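PDB 6SNR: lipid II:glycine glycyltransferase, which probably attaches the first glycine of the pentaglycine cross-bridge to the lysine of lipid II, taking it from glycyl-tRNA in staphylococcal cell-wall synthesis. Local coordinates for residues G224-F229 against L308-G313; S314-L319 against T350-G355. All coordinates share one frame; numbering follows the deposited sequence.

In the fold
Contact 1 pairs strands 226-233 and 302-312 antiparallel, contact 2 pairs strands 315-323 and 351-356 parallel, and their centres lie about 9 Å apart in one mixed sheet, an example of how strand direction can change from one neighbour to the next. The turn at Gly313 and Ser314 joins them: strand 302-312 reverses there into 315-323, and these two strands are probably hydrogen-bonded to each other through Met310 N to Tyr317 O (2.8 Å) and Leu308 O to Leu319 N (3.0 Å). Four strands, neighbours in the sheet in the order 226-233, 302-312, 315-323, 351-356, thus run through the heart of the chain, the contact centres about 8 and 5 Å from its centre. Helix 332-347 packs against side chains of both contacts.

Contact 1: G224-F229 against L308-G313; sequences GDAELF and LLMFAG
An antiparallel strand pair in a mixed seven-strand sheet begins where a helix ends, and Asp225 and Phe311 meet at that junction. Helix 210-220 is closed by a Schellman motif with Gly224, of positive phi, at its C-prime position. Directly after it Asp225 O accepts Phe311 N at 3.0 Å, with the donor well above the carbonyl plane. Farther along, Glu227 and Leu309 form a hydrogen-bonded pair: Glu227 N reaches Leu309 O at 2.8 Å and Leu309 N reaches Glu227 O at 2.9 Å.

Side chains alternate between the two faces. On one, the bent Met310 chain lays SD against Ala226 CB (3.7 Å), and Leu228 CD1 meets Leu308 CD2 at 4.0 Å; helix 189-202 covers both leucines, and helix 210-220 also reaches Leu308. On the other, with CG trans to the amide N (chi1 -180°), the Leu309 side chain turns its CD2 to Phe229 CE1, 3.8 Å away, while helix 332-347 packs on both residues. Asp225 CA lies at the edge of the Phe311 ring, near its plane. The Asp225 carboxylate is divided between partners: a water bridges OD1 to Gly313 N, and OD2 forms a salt bridge with Lys16. A sheet whose side chains alternate between two helix-covered faces is typical of an alpha/beta domain, here in a FemABX-family protein.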
ATOM      1  N   GLY A 224       9.228  10.620  -5.223  1.00 20.41           N
ATOM      2  CA  GLY A 224       8.582  10.457  -3.929  1.00 21.65           C
ATOM      3  C   GLY A 224       7.372   9.516  -3.993  1.00 20.78           C
ATOM      4  O   GLY A 224       6.531   9.500  -3.110  1.00 20.93           O
ATOM      5  N   ASP A 225       7.244   8.824  -5.108  1.00 19.34           N
ATOM      6  CA  ASP A 225       6.121   7.901  -5.344  1.00 18.15           C
ATOM      7  C   ASP A 225       6.323   6.443  -4.963  1.00 18.46           C
ATOM      8  O   ASP A 225       5.419   5.626  -5.180  1.00 17.97           O
ATOM      9  CB  ASP A 225       5.677   8.028  -6.820  1.00 18.46           C
ATOM     10  CG  ASP A 225       5.134   9.419  -7.130  1.00 19.55           C
ATOM     11  OD1 ASP A 225       4.508  10.019  -6.237  1.00 19.49           O
ATOM     12  OD2 ASP A 225       5.270   9.875  -8.293  1.00 19.46           O
ATOM     13  N   ALA A 226       7.490   6.112  -4.426  1.00 19.18           N
ATOM     14  CA  ALA A 226       7.772   4.820  -3.800  1.00 19.11           C
ATOM     15  C   ALA A 226       8.650   5.101  -2.593  1.00 20.91           C
ATOM     16  O   ALA A 226       9.625   5.846  -2.706  1.00 21.05           O
ATOM     17  CB  ALA A 226       8.458   3.891  -4.726  1.00 18.80           C
ATOM     18  N   GLU A 227       8.295   4.518  -1.438  1.00 18.97           N
ATOM     19  CA  GLU A 227       9.162   4.552  -0.260  1.00 20.10           C
ATOM     20  C   GLU A 227       9.208   3.189   0.407  1.00 19.17           C
ATOM     21  O   GLU A 227       8.227   2.456   0.424  1.00 18.18           O
ATOM     22  CB  GLU A 227       8.663   5.584   0.742  1.00 20.63           C
ATOM     23  CG  GLU A 227       8.503   6.973   0.134  1.00 22.33           C
ATOM     24  CD  GLU A 227       9.816   7.741   0.009  1.00 25.15           C
ATOM     25  OE1 GLU A 227      10.840   7.349   0.605  1.00 26.69           O
ATOM     26  OE2 GLU A 227       9.791   8.760  -0.697  1.00 24.09           O
ATOM     27  N   LEU A 228      10.373   2.872   0.986  1.00 18.25           N
ATOM     28  CA  LEU A 228      10.575   1.668   1.729  1.00 20.06           C
ATOM     29  C   LEU A 228      10.619   1.995   3.218  1.00 20.49           C
ATOM     30  O   LEU A 228      11.303   2.943   3.612  1.00 21.57           O
ATOM     31  CB  LEU A 228      11.892   1.025   1.337  1.00 19.31           C
ATOM     32  CG  LEU A 228      12.343  -0.199   2.146  1.00 20.36           C
ATOM     33  CD1 LEU A 228      11.420  -1.376   1.919  1.00 20.71           C
ATOM     34  CD2 LEU A 228      13.805  -0.553   1.841  1.00 22.78           C
ATOM     35  N   PHE A 229       9.882   1.229   4.016  1.00 18.38           N
ATOM     36  CA  PHE A 229       9.895   1.422   5.490  1.00 19.42           C
ATOM     37  C   PHE A 229      10.432   0.136   6.069  1.00 18.64           C
ATOM     38  O   PHE A 229      10.098  -0.938   5.573  1.00 18.52           O
ATOM     39  CB  PHE A 229       8.490   1.738   6.037  1.00 18.52           C
ATOM     40  CG  PHE A 229       7.992   3.072   5.641  1.00 19.57           C
ATOM     41  CD1 PHE A 229       7.457   3.262   4.380  1.00 19.83           C
ATOM     42  CD2 PHE A 229       8.103   4.156   6.482  1.00 21.11           C
ATOM     43  CE1 PHE A 229       7.068   4.505   3.971  1.00 20.07           C
ATOM     44  CE2 PHE A 229       7.665   5.409   6.085  1.00 22.42           C
ATOM     45  CZ  PHE A 229       7.147   5.571   4.801  1.00 21.08           C
ATOM     46  N   LEU A 308       6.751  -1.645   1.220  1.00 17.64           N
ATOM     47  CA  LEU A 308       6.804  -0.644   0.169  1.00 18.63           C
ATOM     48  C   LEU A 308       5.476   0.099   0.045  1.00 17.76           C
ATOM     49  O   LEU A 308       4.424  -0.544  -0.051  1.00 17.39           O
ATOM     50  CB  LEU A 308       7.157  -1.353  -1.121  1.00 19.62           C
ATOM     51  CG  LEU A 308       8.599  -1.818  -1.337  1.00 22.83           C
ATOM     52  CD1 LEU A 308       8.707  -2.730  -2.570  1.00 25.95           C
ATOM     53  CD2 LEU A 308       9.531  -0.640  -1.483  1.00 26.39           C
ATOM     54  N   LEU A 309       5.536   1.440   0.045  1.00 17.05           N
ATOM     55  CA  LEU A 309       4.399   2.352   0.029  1.00 17.41           C
ATOM     56  C   LEU A 309       4.518   3.200  -1.234  1.00 16.51           C
ATOM     57  O   LEU A 309       5.556   3.796  -1.473  1.00 17.78           O
ATOM     58  CB  LEU A 309       4.440   3.290   1.234  1.00 18.85           C
ATOM     59  CG  LEU A 309       3.348   4.318   1.413  1.00 19.68           C
ATOM     60  CD1 LEU A 309       2.020   3.623   1.640  1.00 18.43           C
ATOM     61  CD2 LEU A 309       3.671   5.312   2.542  1.00 18.91           C
ATOM     62  N   MET A 310       3.485   3.171  -2.082  1.00 16.82           N
ATOM     63  CA  MET A 310       3.481   3.943  -3.345  1.00 17.58           C
ATOM     64  C   MET A 310       2.499   5.057  -3.301  1.00 15.91           C
ATOM     65  O   MET A 310       1.569   5.054  -2.489  1.00 15.35           O
ATOM     66  CB  MET A 310       3.079   3.026  -4.531  1.00 18.01           C
ATOM     67  CG  MET A 310       3.712   1.678  -4.570  1.00 22.12           C
ATOM     68  SD  MET A 310       5.495   1.654  -4.415  1.00 25.23           S
ATOM     69  CE  MET A 310       5.652   0.829  -2.894  1.00 33.13           C
ATOM     70  N   PHE A 311       2.611   6.039  -4.212  1.00 16.16           N
ATOM     71  CA  PHE A 311       1.687   7.152  -4.268  1.00 14.98           C
ATOM     72  C   PHE A 311       1.320   7.516  -5.706  1.00 15.34           C
ATOM     73  O   PHE A 311       2.158   7.383  -6.626  1.00 15.61           O
ATOM     74  CB  PHE A 311       2.282   8.438  -3.711  1.00 15.90           C
ATOM     75  CG  PHE A 311       2.567   8.373  -2.224  1.00 17.04           C
ATOM     76  CD1 PHE A 311       3.771   7.896  -1.749  1.00 17.42           C
ATOM     77  CD2 PHE A 311       1.608   8.776  -1.359  1.00 18.80           C
ATOM     78  CE1 PHE A 311       4.017   7.833  -0.353  1.00 19.80           C
ATOM     79  CE2 PHE A 311       1.827   8.728   0.006  1.00 20.37           C
ATOM     80  CZ  PHE A 311       3.023   8.246   0.508  1.00 20.22           C
ATOM     81  N   ALA A 312       0.123   8.024  -5.839  1.00 14.90           N
ATOM     82  CA  ALA A 312      -0.354   8.693  -7.058  1.00 16.02           C
ATOM     83  C   ALA A 312      -1.273   9.805  -6.660  1.00 15.75           C
ATOM     84  O   ALA A 312      -2.479   9.636  -6.554  1.00 18.97           O
ATOM     85  CB  ALA A 312      -1.035   7.685  -8.019  1.00 16.18           C
ATOM     86  N   GLY A 313      -0.713  10.992  -6.353  1.00 17.67           N
ATOM     87  CA  GLY A 313      -1.538  12.064  -5.884  1.00 18.79           C
ATOM     88  C   GLY A 313      -2.102  11.785  -4.510  1.00 19.39           C
ATOM     89  O   GLY A 313      -1.339  11.382  -3.602  1.00 22.68           O
TER
HETATM   90  O   HOH W   1       2.102  11.381  -5.971  1.00 22.41           O

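Contact 2: S314-L319 against T350-G355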
ATOM      1  N   SER A 314      -3.394  11.979  -4.377  1.00 21.29           N
ATOM      2  CA  SER A 314      -4.059  11.738  -3.096  1.00 22.37           C
ATOM      3  C   SER A 314      -4.238  10.246  -2.783  1.00 19.43           C
ATOM      4  O   SER A 314      -4.717   9.900  -1.668  1.00 20.57           O
ATOM      5  CB  SER A 314      -5.381  12.465  -3.050  1.00 26.10           C
ATOM      6  OG  SER A 314      -6.333  11.819  -3.828  1.00 30.19           O
ATOM      7  N   LYS A 315      -3.870   9.350  -3.703  1.00 17.68           N
ATOM      8  CA  LYS A 315      -3.951   7.893  -3.430  1.00 17.05           C
ATOM      9  C   LYS A 315      -2.600   7.372  -2.970  1.00 15.76           C
ATOM     10  O   LYS A 315      -1.589   7.593  -3.609  1.00 16.70           O
ATOM     11  CB  LYS A 315      -4.403   7.103  -4.695  1.00 17.08           C
ATOM     12  CG  LYS A 315      -5.805   7.444  -5.145  1.00 19.62           C
ATOM     13  CD  LYS A 315      -6.183   6.746  -6.436  1.00 21.64           C
ATOM     14  CE  LYS A 315      -7.584   7.179  -6.824  1.00 24.84           C
ATOM     15  NZ  LYS A 315      -8.066   6.469  -8.028  1.00 27.51           N
ATOM     16  N   SER A 316      -2.594   6.638  -1.847  1.00 16.43           N
ATOM     17  CA  SER A 316      -1.435   5.891  -1.443  1.00 15.83           C
ATOM     18  C   SER A 316      -1.750   4.413  -1.449  1.00 14.84           C
ATOM     19  O   SER A 316      -2.923   4.014  -1.340  1.00 14.99           O
ATOM     20  CB  SER A 316      -0.898   6.328  -0.056  1.00 18.24           C
ATOM     21  OG  SER A 316      -1.793   5.978   1.000  1.00 16.74           O
ATOM     22  N   TYR A 317      -0.707   3.598  -1.585  1.00 15.16           N
ATOM     23  CA  TYR A 317      -0.845   2.138  -1.740  1.00 15.66           C
ATOM     24  C   TYR A 317       0.166   1.373  -0.918  1.00 15.33           C
ATOM     25  O   TYR A 317       1.360   1.595  -1.051  1.00 15.79           O
ATOM     26  CB  TYR A 317      -0.661   1.695  -3.204  1.00 16.46           C
ATOM     27  CG  TYR A 317      -1.444   2.481  -4.252  1.00 14.80           C
ATOM     28  CD1 TYR A 317      -1.016   3.743  -4.659  1.00 14.92           C
ATOM     29  CD2 TYR A 317      -2.552   1.936  -4.887  1.00 16.98           C
ATOM     30  CE1 TYR A 317      -1.715   4.434  -5.602  1.00 15.77           C
ATOM     31  CE2 TYR A 317      -3.277   2.642  -5.833  1.00 16.81           C
ATOM     32  CZ  TYR A 317      -2.814   3.881  -6.240  1.00 16.71           C
ATOM     33  OH  TYR A 317      -3.469   4.619  -7.196  1.00 18.76           O
ATOM     34  N   TYR A 318      -0.318   0.450  -0.073  1.00 15.76           N
ATOM     35  CA  TYR A 318       0.524  -0.541   0.581  1.00 16.07           C
ATOM     36  C   TYR A 318       0.718  -1.683  -0.395  1.00 17.85           C
ATOM     37  O   TYR A 318      -0.169  -2.498  -0.599  1.00 18.50           O
ATOM     38  CB  TYR A 318      -0.205  -1.012   1.883  1.00 16.29           C
ATOM     39  CG  TYR A 318       0.366  -2.284   2.478  1.00 18.95           C
ATOM     40  CD1 TYR A 318       1.637  -2.309   2.998  1.00 19.10           C
ATOM     41  CD2 TYR A 318      -0.348  -3.444   2.483  1.00 21.41           C
ATOM     42  CE1 TYR A 318       2.184  -3.452   3.569  1.00 21.93           C
ATOM     43  CE2 TYR A 318       0.170  -4.597   3.063  1.00 21.97           C
ATOM     44  CZ  TYR A 318       1.429  -4.585   3.615  1.00 22.68           C
ATOM     45  OH  TYR A 318       2.006  -5.734   4.181  1.00 25.06           O
ATOM     46  N   LEU A 319       1.866  -1.707  -1.049  1.00 17.20           N
ATOM     47  CA  LEU A 319       2.106  -2.590  -2.194  1.00 20.30           C
ATOM     48  C   LEU A 319       2.599  -3.971  -1.789  1.00 19.55           C
ATOM     49  O   LEU A 319       2.096  -4.959  -2.275  1.00 21.74           O
ATOM     50  CB  LEU A 319       3.110  -1.926  -3.151  1.00 23.96           C
ATOM     51  CG  LEU A 319       2.857  -1.767  -4.661  1.00 30.12           C
ATOM     52  CD1 LEU A 319       4.035  -2.205  -5.514  1.00 32.10           C
ATOM     53  CD2 LEU A 319       1.560  -2.372  -5.175  1.00 32.78           C
ATOM     54  N   THR A 350      -5.103  10.977   0.834  1.00 19.46           N
ATOM     55  CA  THR A 350      -6.325  10.896   1.635  1.00 18.97           C
ATOM     56  C   THR A 350      -6.921   9.503   1.718  1.00 18.13           C
ATOM     57  O   THR A 350      -7.882   9.283   2.504  1.00 18.92           O
ATOM     58  CB  THR A 350      -7.404  11.873   1.111  1.00 21.53           C
ATOM     59  OG1 THR A 350      -7.726  11.505  -0.233  1.00 23.71           O
ATOM     60  CG2 THR A 350      -6.895  13.307   1.160  1.00 21.73           C
ATOM     61  N   THR A 351      -6.383   8.551   0.932  1.00 18.37           N
ATOM     62  CA  THR A 351      -6.726   7.142   1.032  1.00 18.18           C
ATOM     63  C   THR A 351      -5.468   6.283   1.063  1.00 18.87           C
ATOM     64  O   THR A 351      -4.463   6.637   0.482  1.00 17.83           O
ATOM     65  CB  THR A 351      -7.663   6.643  -0.098  1.00 19.51           C
ATOM     66  OG1 THR A 351      -7.113   6.997  -1.366  1.00 19.62           O
ATOM     67  CG2 THR A 351      -9.034   7.267   0.034  1.00 19.27           C
ATOM     68  N   TYR A 352      -5.565   5.155   1.735  1.00 19.37           N
ATOM     69  CA  TYR A 352      -4.479   4.191   1.933  1.00 18.07           C
ATOM     70  C   TYR A 352      -5.041   2.824   1.545  1.00 18.08           C
ATOM     71  O   TYR A 352      -5.942   2.265   2.185  1.00 17.20           O
ATOM     72  CB  TYR A 352      -4.023   4.236   3.383  1.00 16.96           C
ATOM     73  CG  TYR A 352      -2.877   3.356   3.776  1.00 15.43           C
ATOM     74  CD1 TYR A 352      -3.071   2.028   4.196  1.00 15.45           C
ATOM     75  CD2 TYR A 352      -1.590   3.855   3.818  1.00 15.76           C
ATOM     76  CE1 TYR A 352      -2.012   1.234   4.588  1.00 16.57           C
ATOM     77  CE2 TYR A 352      -0.529   3.077   4.209  1.00 17.37           C
ATOM     78  CZ  TYR A 352      -0.737   1.773   4.610  1.00 16.85           C
ATOM     79  OH  TYR A 352       0.312   0.995   5.003  1.00 19.03           O
ATOM     80  N   ASP A 353      -4.594   2.315   0.392  1.00 16.39           N
ATOM     81  CA  ASP A 353      -5.174   1.162  -0.266  1.00 17.93           C
ATOM     82  C   ASP A 353      -4.347  -0.089   0.034  1.00 17.51           C
ATOM     83  O   ASP A 353      -3.174  -0.222  -0.361  1.00 16.44           O
ATOM     84  CB  ASP A 353      -5.225   1.486  -1.783  1.00 17.84           C
ATOM     85  CG  ASP A 353      -5.974   0.481  -2.592  1.00 22.52           C
ATOM     86  OD1 ASP A 353      -6.212  -0.652  -2.148  1.00 21.42           O
ATOM     87  OD2 ASP A 353      -6.277   0.843  -3.749  1.00 23.80           O
ATOM     88  N   PHE A 354      -4.965  -1.056   0.727  1.00 17.00           N
ATOM     89  CA  PHE A 354      -4.323  -2.328   1.023  1.00 17.62           C
ATOM     90  C   PHE A 354      -4.348  -3.345  -0.111  1.00 16.43           C
ATOM     91  O   PHE A 354      -3.862  -4.462   0.052  1.00 17.29           O
ATOM     92  CB  PHE A 354      -5.007  -2.982   2.225  1.00 17.65           C
ATOM     93  CG  PHE A 354      -4.591  -2.420   3.552  1.00 17.14           C
ATOM     94  CD1 PHE A 354      -5.258  -1.343   4.094  1.00 17.92           C
ATOM     95  CD2 PHE A 354      -3.639  -3.069   4.326  1.00 18.32           C
ATOM     96  CE1 PHE A 354      -4.909  -0.845   5.339  1.00 17.71           C
ATOM     97  CE2 PHE A 354      -3.296  -2.576   5.603  1.00 19.59           C
ATOM     98  CZ  PHE A 354      -3.931  -1.480   6.091  1.00 18.88           C
ATOM     99  N   GLY A 355      -4.972  -2.984  -1.235  1.00 16.76           N
ATOM    100  CA  GLY A 355      -5.069  -3.842  -2.395  1.00 17.18           C
ATOM    101  C   GLY A 355      -6.195  -4.868  -2.313  1.00 16.67           C
ATOM    102  O   GLY A 355      -7.128  -4.715  -1.534  1.00 17.46           O
TER
HETATM  103  O   HOH W   2      -7.720   9.447  -2.461  1.00 29.47           O
HETATM  104  O   HOH W   3      -5.488   4.968  -2.268  1.00 16.79           O
HETATM  105  O   HOH W   4      -2.159  -1.618  -2.806  1.00 24.31           O
HETATM  106  O   HOH W   5      -1.011  -5.147  -0.811  1.00 34.59           O
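Ser316 and Thr351 are joined by two hydrogen bonds between strands 315-323 and 351-356, the parallel pair of a beta-alpha-beta unit. Thr351 O accepts both, from Ser316 N at 3.0 Å and from Ser316 OG at 2.8 Å. The hydroxyl gets there because OG sits between the backbone N and the carbonyl carbon (chi1 68°). The ladder continues with Asp353 N to Ser316 O (2.9 Å) and Tyr318 N to Asp353 O (2.9 Å). At its start, Ser314 O takes Thr350 N at 2.8 Å, in the carbonyl plane and on a lone pair, and a weak bond from Thr351 N.

Waters add further bonds. One joins the hydroxyls of Ser314, Thr350 and Thr351; a second links Thr351 OG1 to Ser316 O; a third donates to both Tyr318 O and Asp353 O. Asp353 OD1 accepts Gly355 N at 2.8 Å in an Asx turn, while Tyr352 OH bonds to Gln337, Tyr317 OH to Asp22, and Lys315 NZ to Asp110 and Gly21 O. Tyr318 CB rests near Tyr352 OH (3.7 Å), and the Tyr318 ring meets that of Phe354 obliquely, the planes 62° apart. Helix 332-347 packs on Ser316, Tyr318, Tyr352 and Phe354; strand 302-312 lies beside 315-323 and strand 146-151 beside 351-356.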